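Local coordinates for tyrocidine synthetase 3 (PDB 2JGP), which takes part in nonribosomal synthesis of the antibiotic tyrocidine, here as a peptidyl carrier domain and a condensation domain that forms peptide bonds, at residues R383-E389 and P510-G515; S300-C306 and S483-R489. One frame throughout, in Å; residues are numbered along the deposited sequence.

Contact 1 of 2, residues R383-E389 and P510-G515; sequences REKTFSE and PHIRLG
Thr386 and Arg513 face each other at a single backbone bridge, an example of two chain segments far apart in sequence joined through their backbones without forming a sheet. On one side of the bridge Phe387 N donates to Ile512 O (2.8 Å), and on the other Leu514 N donates to Lys385 O (2.9 Å). Gly515 N to Arg383 O extends the pairing, whereas Ser388 N to Pro510 O is a weak bond.

The side-chain polar contacts gather round Arg513. Its chain runs extended from CG to NE and carries Arg513 NH1 to Glu384 O (2.8 Å), a carbonyl met almost end-on but lying 26° out of the guanidinium plane. The methyl of Thr386 covers one face of that guanidinium, with Thr386 CG2 3.3 Å from Arg513 NH1. Glu389 OE1 lies at the guanidinium edge, 4.1 Å from Arg513 NH1; this is too long for a salt bridge, though the opposite charges probably still attract. Thr386 and Glu389 are themselves locked in a capping box: Glu389 N gives to Thr386 OG1 (3.0 Å), and Thr386 N gives to the anti lone pair of Glu389 OE1 (2.9 Å). With chi1 at 65°, the threonine sends OG1 to the helix start and leaves CG2 for Arg513.

Apolar contact is concentrated on Phe387. Phe387 CB lies 4.0 Å from Leu514 CD2, while Pro510 O sits in the plane of the ring, at its edge. CG is anti to the backbone N (chi1 179°), carrying the ring on past Leu514 and into the protein.

There the ring packs on Leu321 of helix 312-325 and on Ala335 and Val339 of helix 329-345, and Pro510 also touches Leu321. The contact thereby joins the first turn of helix 387-403 to the chain that has just left helix 489-508.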
# COMPACT_ATOMS: atom_id res chain seq x y z
N ARG A 383 -3.17 -25.63 -14.11
CA ARG A 383 -4.47 -26.15 -14.56
C ARG A 383 -5.02 -27.29 -13.69
O ARG A 383 -6.24 -27.41 -13.53
CB ARG A 383 -4.37 -26.62 -16.02
CG ARG A 383 -3.62 -27.94 -16.19
CD ARG A 383 -3.03 -28.10 -17.58
NE ARG A 383 -1.71 -27.47 -17.69
CZ ARG A 383 -1.00 -27.40 -18.82
NH1 ARG A 383 -1.46 -27.93 -19.95
NH2 ARG A 383 0.19 -26.80 -18.81
N GLU A 384 -4.12 -28.11 -13.15
CA GLU A 384 -4.50 -29.31 -12.40
C GLU A 384 -4.88 -29.01 -10.95
O GLU A 384 -5.49 -29.84 -10.29
CB GLU A 384 -3.37 -30.34 -12.45
CG GLU A 384 -2.98 -30.75 -13.87
CD GLU A 384 -1.85 -31.78 -13.92
OE1 GLU A 384 -2.02 -32.90 -13.38
OE2 GLU A 384 -0.80 -31.47 -14.53
N LYS A 385 -4.50 -27.84 -10.45
CA LYS A 385 -4.80 -27.47 -9.07
C LYS A 385 -6.28 -27.16 -8.89
O LYS A 385 -6.91 -26.64 -9.79
CB LYS A 385 -3.97 -26.24 -8.65
CG LYS A 385 -2.50 -26.55 -8.45
CD LYS A 385 -1.72 -25.31 -8.08
CE LYS A 385 -0.26 -25.64 -7.89
NZ LYS A 385 0.58 -24.42 -7.75
N THR A 386 -6.82 -27.49 -7.72
CA THR A 386 -8.17 -27.05 -7.36
C THR A 386 -8.06 -25.59 -6.97
O THR A 386 -7.00 -25.15 -6.50
CB THR A 386 -8.75 -27.86 -6.18
OG1 THR A 386 -7.99 -27.62 -5.00
CG2 THR A 386 -8.74 -29.36 -6.49
N PHE A 387 -9.12 -24.81 -7.18
CA PHE A 387 -9.07 -23.41 -6.75
C PHE A 387 -8.83 -23.35 -5.25
O PHE A 387 -8.10 -22.49 -4.78
CB PHE A 387 -10.35 -22.65 -7.11
CG PHE A 387 -10.32 -21.22 -6.64
CD1 PHE A 387 -9.61 -20.26 -7.35
CD2 PHE A 387 -10.98 -20.84 -5.48
CE1 PHE A 387 -9.57 -18.94 -6.92
CE2 PHE A 387 -10.94 -19.52 -5.03
CZ PHE A 387 -10.23 -18.57 -5.76
N SER A 388 -9.44 -24.28 -4.51
CA SER A 388 -9.27 -24.33 -3.06
C SER A 388 -7.80 -24.42 -2.65
O SER A 388 -7.34 -23.65 -1.81
CB SER A 388 -10.07 -25.50 -2.47
OG SER A 388 -9.95 -25.52 -1.06
N GLU A 389 -7.05 -25.33 -3.27
CA GLU A 389 -5.64 -25.50 -2.91
C GLU A 389 -4.79 -24.33 -3.44
O GLU A 389 -3.84 -23.91 -2.77
CB GLU A 389 -5.09 -26.84 -3.38
CG GLU A 389 -4.75 -26.93 -4.85
CD GLU A 389 -4.26 -28.31 -5.24
OE1 GLU A 389 -4.91 -28.96 -6.09
OE2 GLU A 389 -3.23 -28.75 -4.67
N PRO A 510 -15.75 -24.14 -4.91
CA PRO A 510 -14.35 -23.78 -4.64
C PRO A 510 -13.34 -24.88 -4.97
O PRO A 510 -12.15 -24.59 -5.08
CB PRO A 510 -14.33 -23.49 -3.13
CG PRO A 510 -15.74 -23.40 -2.71
CD PRO A 510 -16.56 -24.15 -3.68
N HIS A 511 -13.80 -26.12 -5.11
CA HIS A 511 -12.89 -27.23 -5.39
C HIS A 511 -12.76 -27.53 -6.87
O HIS A 511 -12.05 -28.46 -7.25
CB HIS A 511 -13.35 -28.45 -4.59
CG HIS A 511 -13.43 -28.18 -3.12
ND1 HIS A 511 -12.31 -28.15 -2.32
CD2 HIS A 511 -14.48 -27.88 -2.33
CE1 HIS A 511 -12.67 -27.87 -1.08
NE2 HIS A 511 -13.98 -27.70 -1.06
N ILE A 512 -13.43 -26.74 -7.71
CA ILE A 512 -13.27 -26.84 -9.16
C ILE A 512 -11.80 -26.68 -9.52
O ILE A 512 -11.09 -25.88 -8.91
CB ILE A 512 -14.10 -25.77 -9.90
CG1 ILE A 512 -14.10 -26.03 -11.40
CG2 ILE A 512 -13.57 -24.36 -9.58
CD1 ILE A 512 -15.08 -25.17 -12.17
N ARG A 513 -11.33 -27.46 -10.48
CA ARG A 513 -9.95 -27.36 -10.92
C ARG A 513 -9.80 -26.19 -11.88
O ARG A 513 -10.71 -25.90 -12.66
CB ARG A 513 -9.46 -28.69 -11.51
CG ARG A 513 -9.46 -29.81 -10.46
CD ARG A 513 -8.74 -31.06 -10.93
NE ARG A 513 -8.83 -32.15 -9.95
CZ ARG A 513 -8.07 -32.25 -8.85
NH1 ARG A 513 -7.16 -31.35 -8.56
NH2 ARG A 513 -8.24 -33.28 -8.03
N LEU A 514 -8.66 -25.50 -11.80
CA LEU A 514 -8.48 -24.26 -12.56
C LEU A 514 -8.77 -24.44 -14.05
O LEU A 514 -9.42 -23.58 -14.66
CB LEU A 514 -7.07 -23.70 -12.36
CG LEU A 514 -6.66 -23.29 -10.94
CD1 LEU A 514 -5.46 -22.36 -10.99
CD2 LEU A 514 -7.81 -22.65 -10.16
N GLY A 515 -8.30 -25.54 -14.63
CA GLY A 515 -8.54 -25.83 -16.04
C GLY A 515 -10.00 -26.05 -16.40
O GLY A 515 -10.40 -25.83 -17.55

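Contact 2 of 2, residues S300-C306 and S483-R489; sequences SFAGDQC and STSLFTR
Gln305 O is gripped end-on by Arg489, with Arg489 NH1 and NH2 each donating to it over 3.2 Å. Both nitrogens reach the oxygen from the same face of the carbonyl plane. A bend at chi3 (-65°) turns the guanidinium so that its edge meets Gln305 O; Arg489 NH1 also lies 3.7 Å from Cys306 CB. Arg489 NH2 also forms a salt bridge with Asp304 OD1 (3.1 Å), in which carboxylate and guanidinium planes stand at 90°. The same OD1 accepts from Gln305 N, a bond that helps fix the rotation of the carboxylate.

Where the backbones pair, Gly303 and Ser483 form an antiparallel non-hydrogen-bonded pair. Next to it Thr484 N donates to Ala302 O (3.0 Å), from well above the carbonyl plane.

Waters bridge the segments as well. Water 1 donates to Ala302 O (2.6 Å), accepts from Ser485 N, and is hydrogen-bonded to Ser300 OG (2.7 Å). Separately, water 4 lies between Asp304 and Thr484, joining Asp304 OD2 to Thr484 OG1. Ser300 and Ser485 also touch directly, Ser300 CB lying 3.4 Å from Ser485 OG.

Cys306 packs against Met492 and Ser496 of helix 489-508, and Thr488 caps that helix through Thr491 N. The whole is a strand-turn-helix connection at the edge of a mixed four-stranded sheet: strand 476-483 ends beside outermost strand 303-309 in the condensation domain, and the first residue of the following helix, Arg489, clasps that neighbouring edge strand.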
# COMPACT_ATOMS: atom_id res chain seq x y z
N SER A 300 4.37 3.40 -22.74
CA SER A 300 3.33 4.38 -22.97
C SER A 300 2.54 4.48 -21.69
O SER A 300 2.16 3.47 -21.11
CB SER A 300 2.44 3.91 -24.12
OG SER A 300 1.39 4.82 -24.38
N PHE A 301 2.29 5.70 -21.23
CA PHE A 301 1.59 5.92 -19.97
C PHE A 301 0.13 6.36 -20.15
O PHE A 301 -0.59 6.50 -19.17
CB PHE A 301 2.36 6.92 -19.13
CG PHE A 301 3.71 6.42 -18.72
CD1 PHE A 301 4.86 6.91 -19.32
CD2 PHE A 301 3.83 5.44 -17.75
CE1 PHE A 301 6.12 6.43 -18.94
CE2 PHE A 301 5.08 4.96 -17.36
CZ PHE A 301 6.22 5.46 -17.96
N ALA A 302 -0.29 6.57 -21.40
CA ALA A 302 -1.67 6.90 -21.69
C ALA A 302 -2.57 5.79 -21.17
O ALA A 302 -2.32 4.61 -21.40
CB ALA A 302 -1.88 7.09 -23.19
N GLY A 303 -3.60 6.18 -20.43
CA GLY A 303 -4.48 5.22 -19.79
C GLY A 303 -5.94 5.56 -19.95
O GLY A 303 -6.30 6.68 -20.34
N ASP A 304 -6.78 4.57 -19.67
CA ASP A 304 -8.20 4.77 -19.50
C ASP A 304 -8.69 3.78 -18.47
O ASP A 304 -7.92 2.94 -18.01
CB ASP A 304 -8.95 4.54 -20.81
CG ASP A 304 -10.08 5.54 -21.01
OD1 ASP A 304 -10.89 5.76 -20.07
OD2 ASP A 304 -10.14 6.10 -22.12
N GLN A 305 -9.96 3.88 -18.10
CA GLN A 305 -10.53 3.04 -17.06
C GLN A 305 -11.92 2.55 -17.44
O GLN A 305 -12.64 3.21 -18.19
CB GLN A 305 -10.60 3.80 -15.73
CG GLN A 305 -11.28 3.01 -14.61
CD GLN A 305 -11.16 3.66 -13.24
OE1 GLN A 305 -10.27 4.49 -13.01
NE2 GLN A 305 -12.04 3.27 -12.33
N CYS A 306 -12.29 1.38 -16.93
CA CYS A 306 -13.67 0.91 -16.95
C CYS A 306 -14.02 0.34 -15.58
O CYS A 306 -13.14 -0.14 -14.85
CB CYS A 306 -13.89 -0.12 -18.05
SG CYS A 306 -12.81 -1.54 -17.96
N SER A 483 -3.54 0.42 -20.17
CA SER A 483 -2.77 1.13 -21.18
C SER A 483 -3.57 1.25 -22.47
O SER A 483 -3.95 0.24 -23.06
CB SER A 483 -1.46 0.38 -21.47
OG SER A 483 -0.68 0.26 -20.30
N THR A 484 -3.80 2.48 -22.92
CA THR A 484 -4.52 2.75 -24.16
C THR A 484 -3.77 2.20 -25.39
O THR A 484 -4.38 1.89 -26.41
CB THR A 484 -4.74 4.27 -24.33
OG1 THR A 484 -5.42 4.78 -23.17
CG2 THR A 484 -5.57 4.57 -25.57
N SER A 485 -2.45 2.07 -25.27
CA SER A 485 -1.62 1.58 -26.36
C SER A 485 -1.71 0.06 -26.55
O SER A 485 -1.23 -0.46 -27.55
CB SER A 485 -0.16 1.96 -26.10
OG SER A 485 0.31 1.34 -24.93
N LEU A 486 -2.33 -0.64 -25.60
CA LEU A 486 -2.38 -2.11 -25.61
C LEU A 486 -3.78 -2.71 -25.75
O LEU A 486 -3.95 -3.72 -26.45
CB LEU A 486 -1.75 -2.65 -24.33
CG LEU A 486 -0.28 -2.30 -24.05
CD1 LEU A 486 0.16 -2.98 -22.74
CD2 LEU A 486 0.62 -2.70 -25.20
N PHE A 487 -4.78 -2.11 -25.10
CA PHE A 487 -6.12 -2.70 -25.04
C PHE A 487 -7.22 -1.72 -25.44
O PHE A 487 -7.13 -0.52 -25.17
CB PHE A 487 -6.43 -3.22 -23.63
CG PHE A 487 -5.34 -4.05 -23.03
CD1 PHE A 487 -5.12 -5.35 -23.47
CD2 PHE A 487 -4.54 -3.55 -22.01
CE1 PHE A 487 -4.12 -6.13 -22.91
CE2 PHE A 487 -3.53 -4.32 -21.45
CZ PHE A 487 -3.32 -5.61 -21.90
N THR A 488 -8.25 -2.25 -26.09
CA THR A 488 -9.45 -1.50 -26.39
C THR A 488 -10.38 -1.55 -25.18
O THR A 488 -10.24 -2.43 -24.31
CB THR A 488 -10.20 -2.08 -27.62
OG1 THR A 488 -10.69 -3.39 -27.32
CG2 THR A 488 -9.29 -2.15 -28.83
N ARG A 489 -11.32 -0.61 -25.11
CA ARG A 489 -12.36 -0.63 -24.09
C ARG A 489 -13.15 -1.94 -24.11
O ARG A 489 -13.46 -2.49 -23.06
CB ARG A 489 -13.31 0.55 -24.28
CG ARG A 489 -14.50 0.55 -23.33
CD ARG A 489 -15.21 1.89 -23.34
NE ARG A 489 -14.35 2.95 -22.82
CZ ARG A 489 -14.10 3.16 -21.52
NH1 ARG A 489 -14.65 2.39 -20.59
NH2 ARG A 489 -13.30 4.16 -21.17
O HOH W 1 -0.74 3.55 -23.24
O HOH W 2 2.51 0.61 -23.08
O HOH W 3 1.05 1.85 -19.42
O HOH W 4 -7.97 5.28 -23.65

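Helix 489-508 connects the two sites: contact 2 holds its beginning to strand 303-309, and contact 1 ties the chain just after its end to the start of helix 387-403. Their centres are 31 Å apart and their nearest atoms about 20 Å, so they do not touch. Contact 1 is a surface contact built mostly on direct backbone bonds, with one aromatic ring sent inward; contact 2, partly buried at a sheet edge, adds a salt bridge and bridging waters to a single backbone bond and an arginine-carbonyl grip. That grip uses two nitrogens, against one in contact 1. Their segments alternate along the chain, so both contacts join sequence-distant parts of the condensation domain.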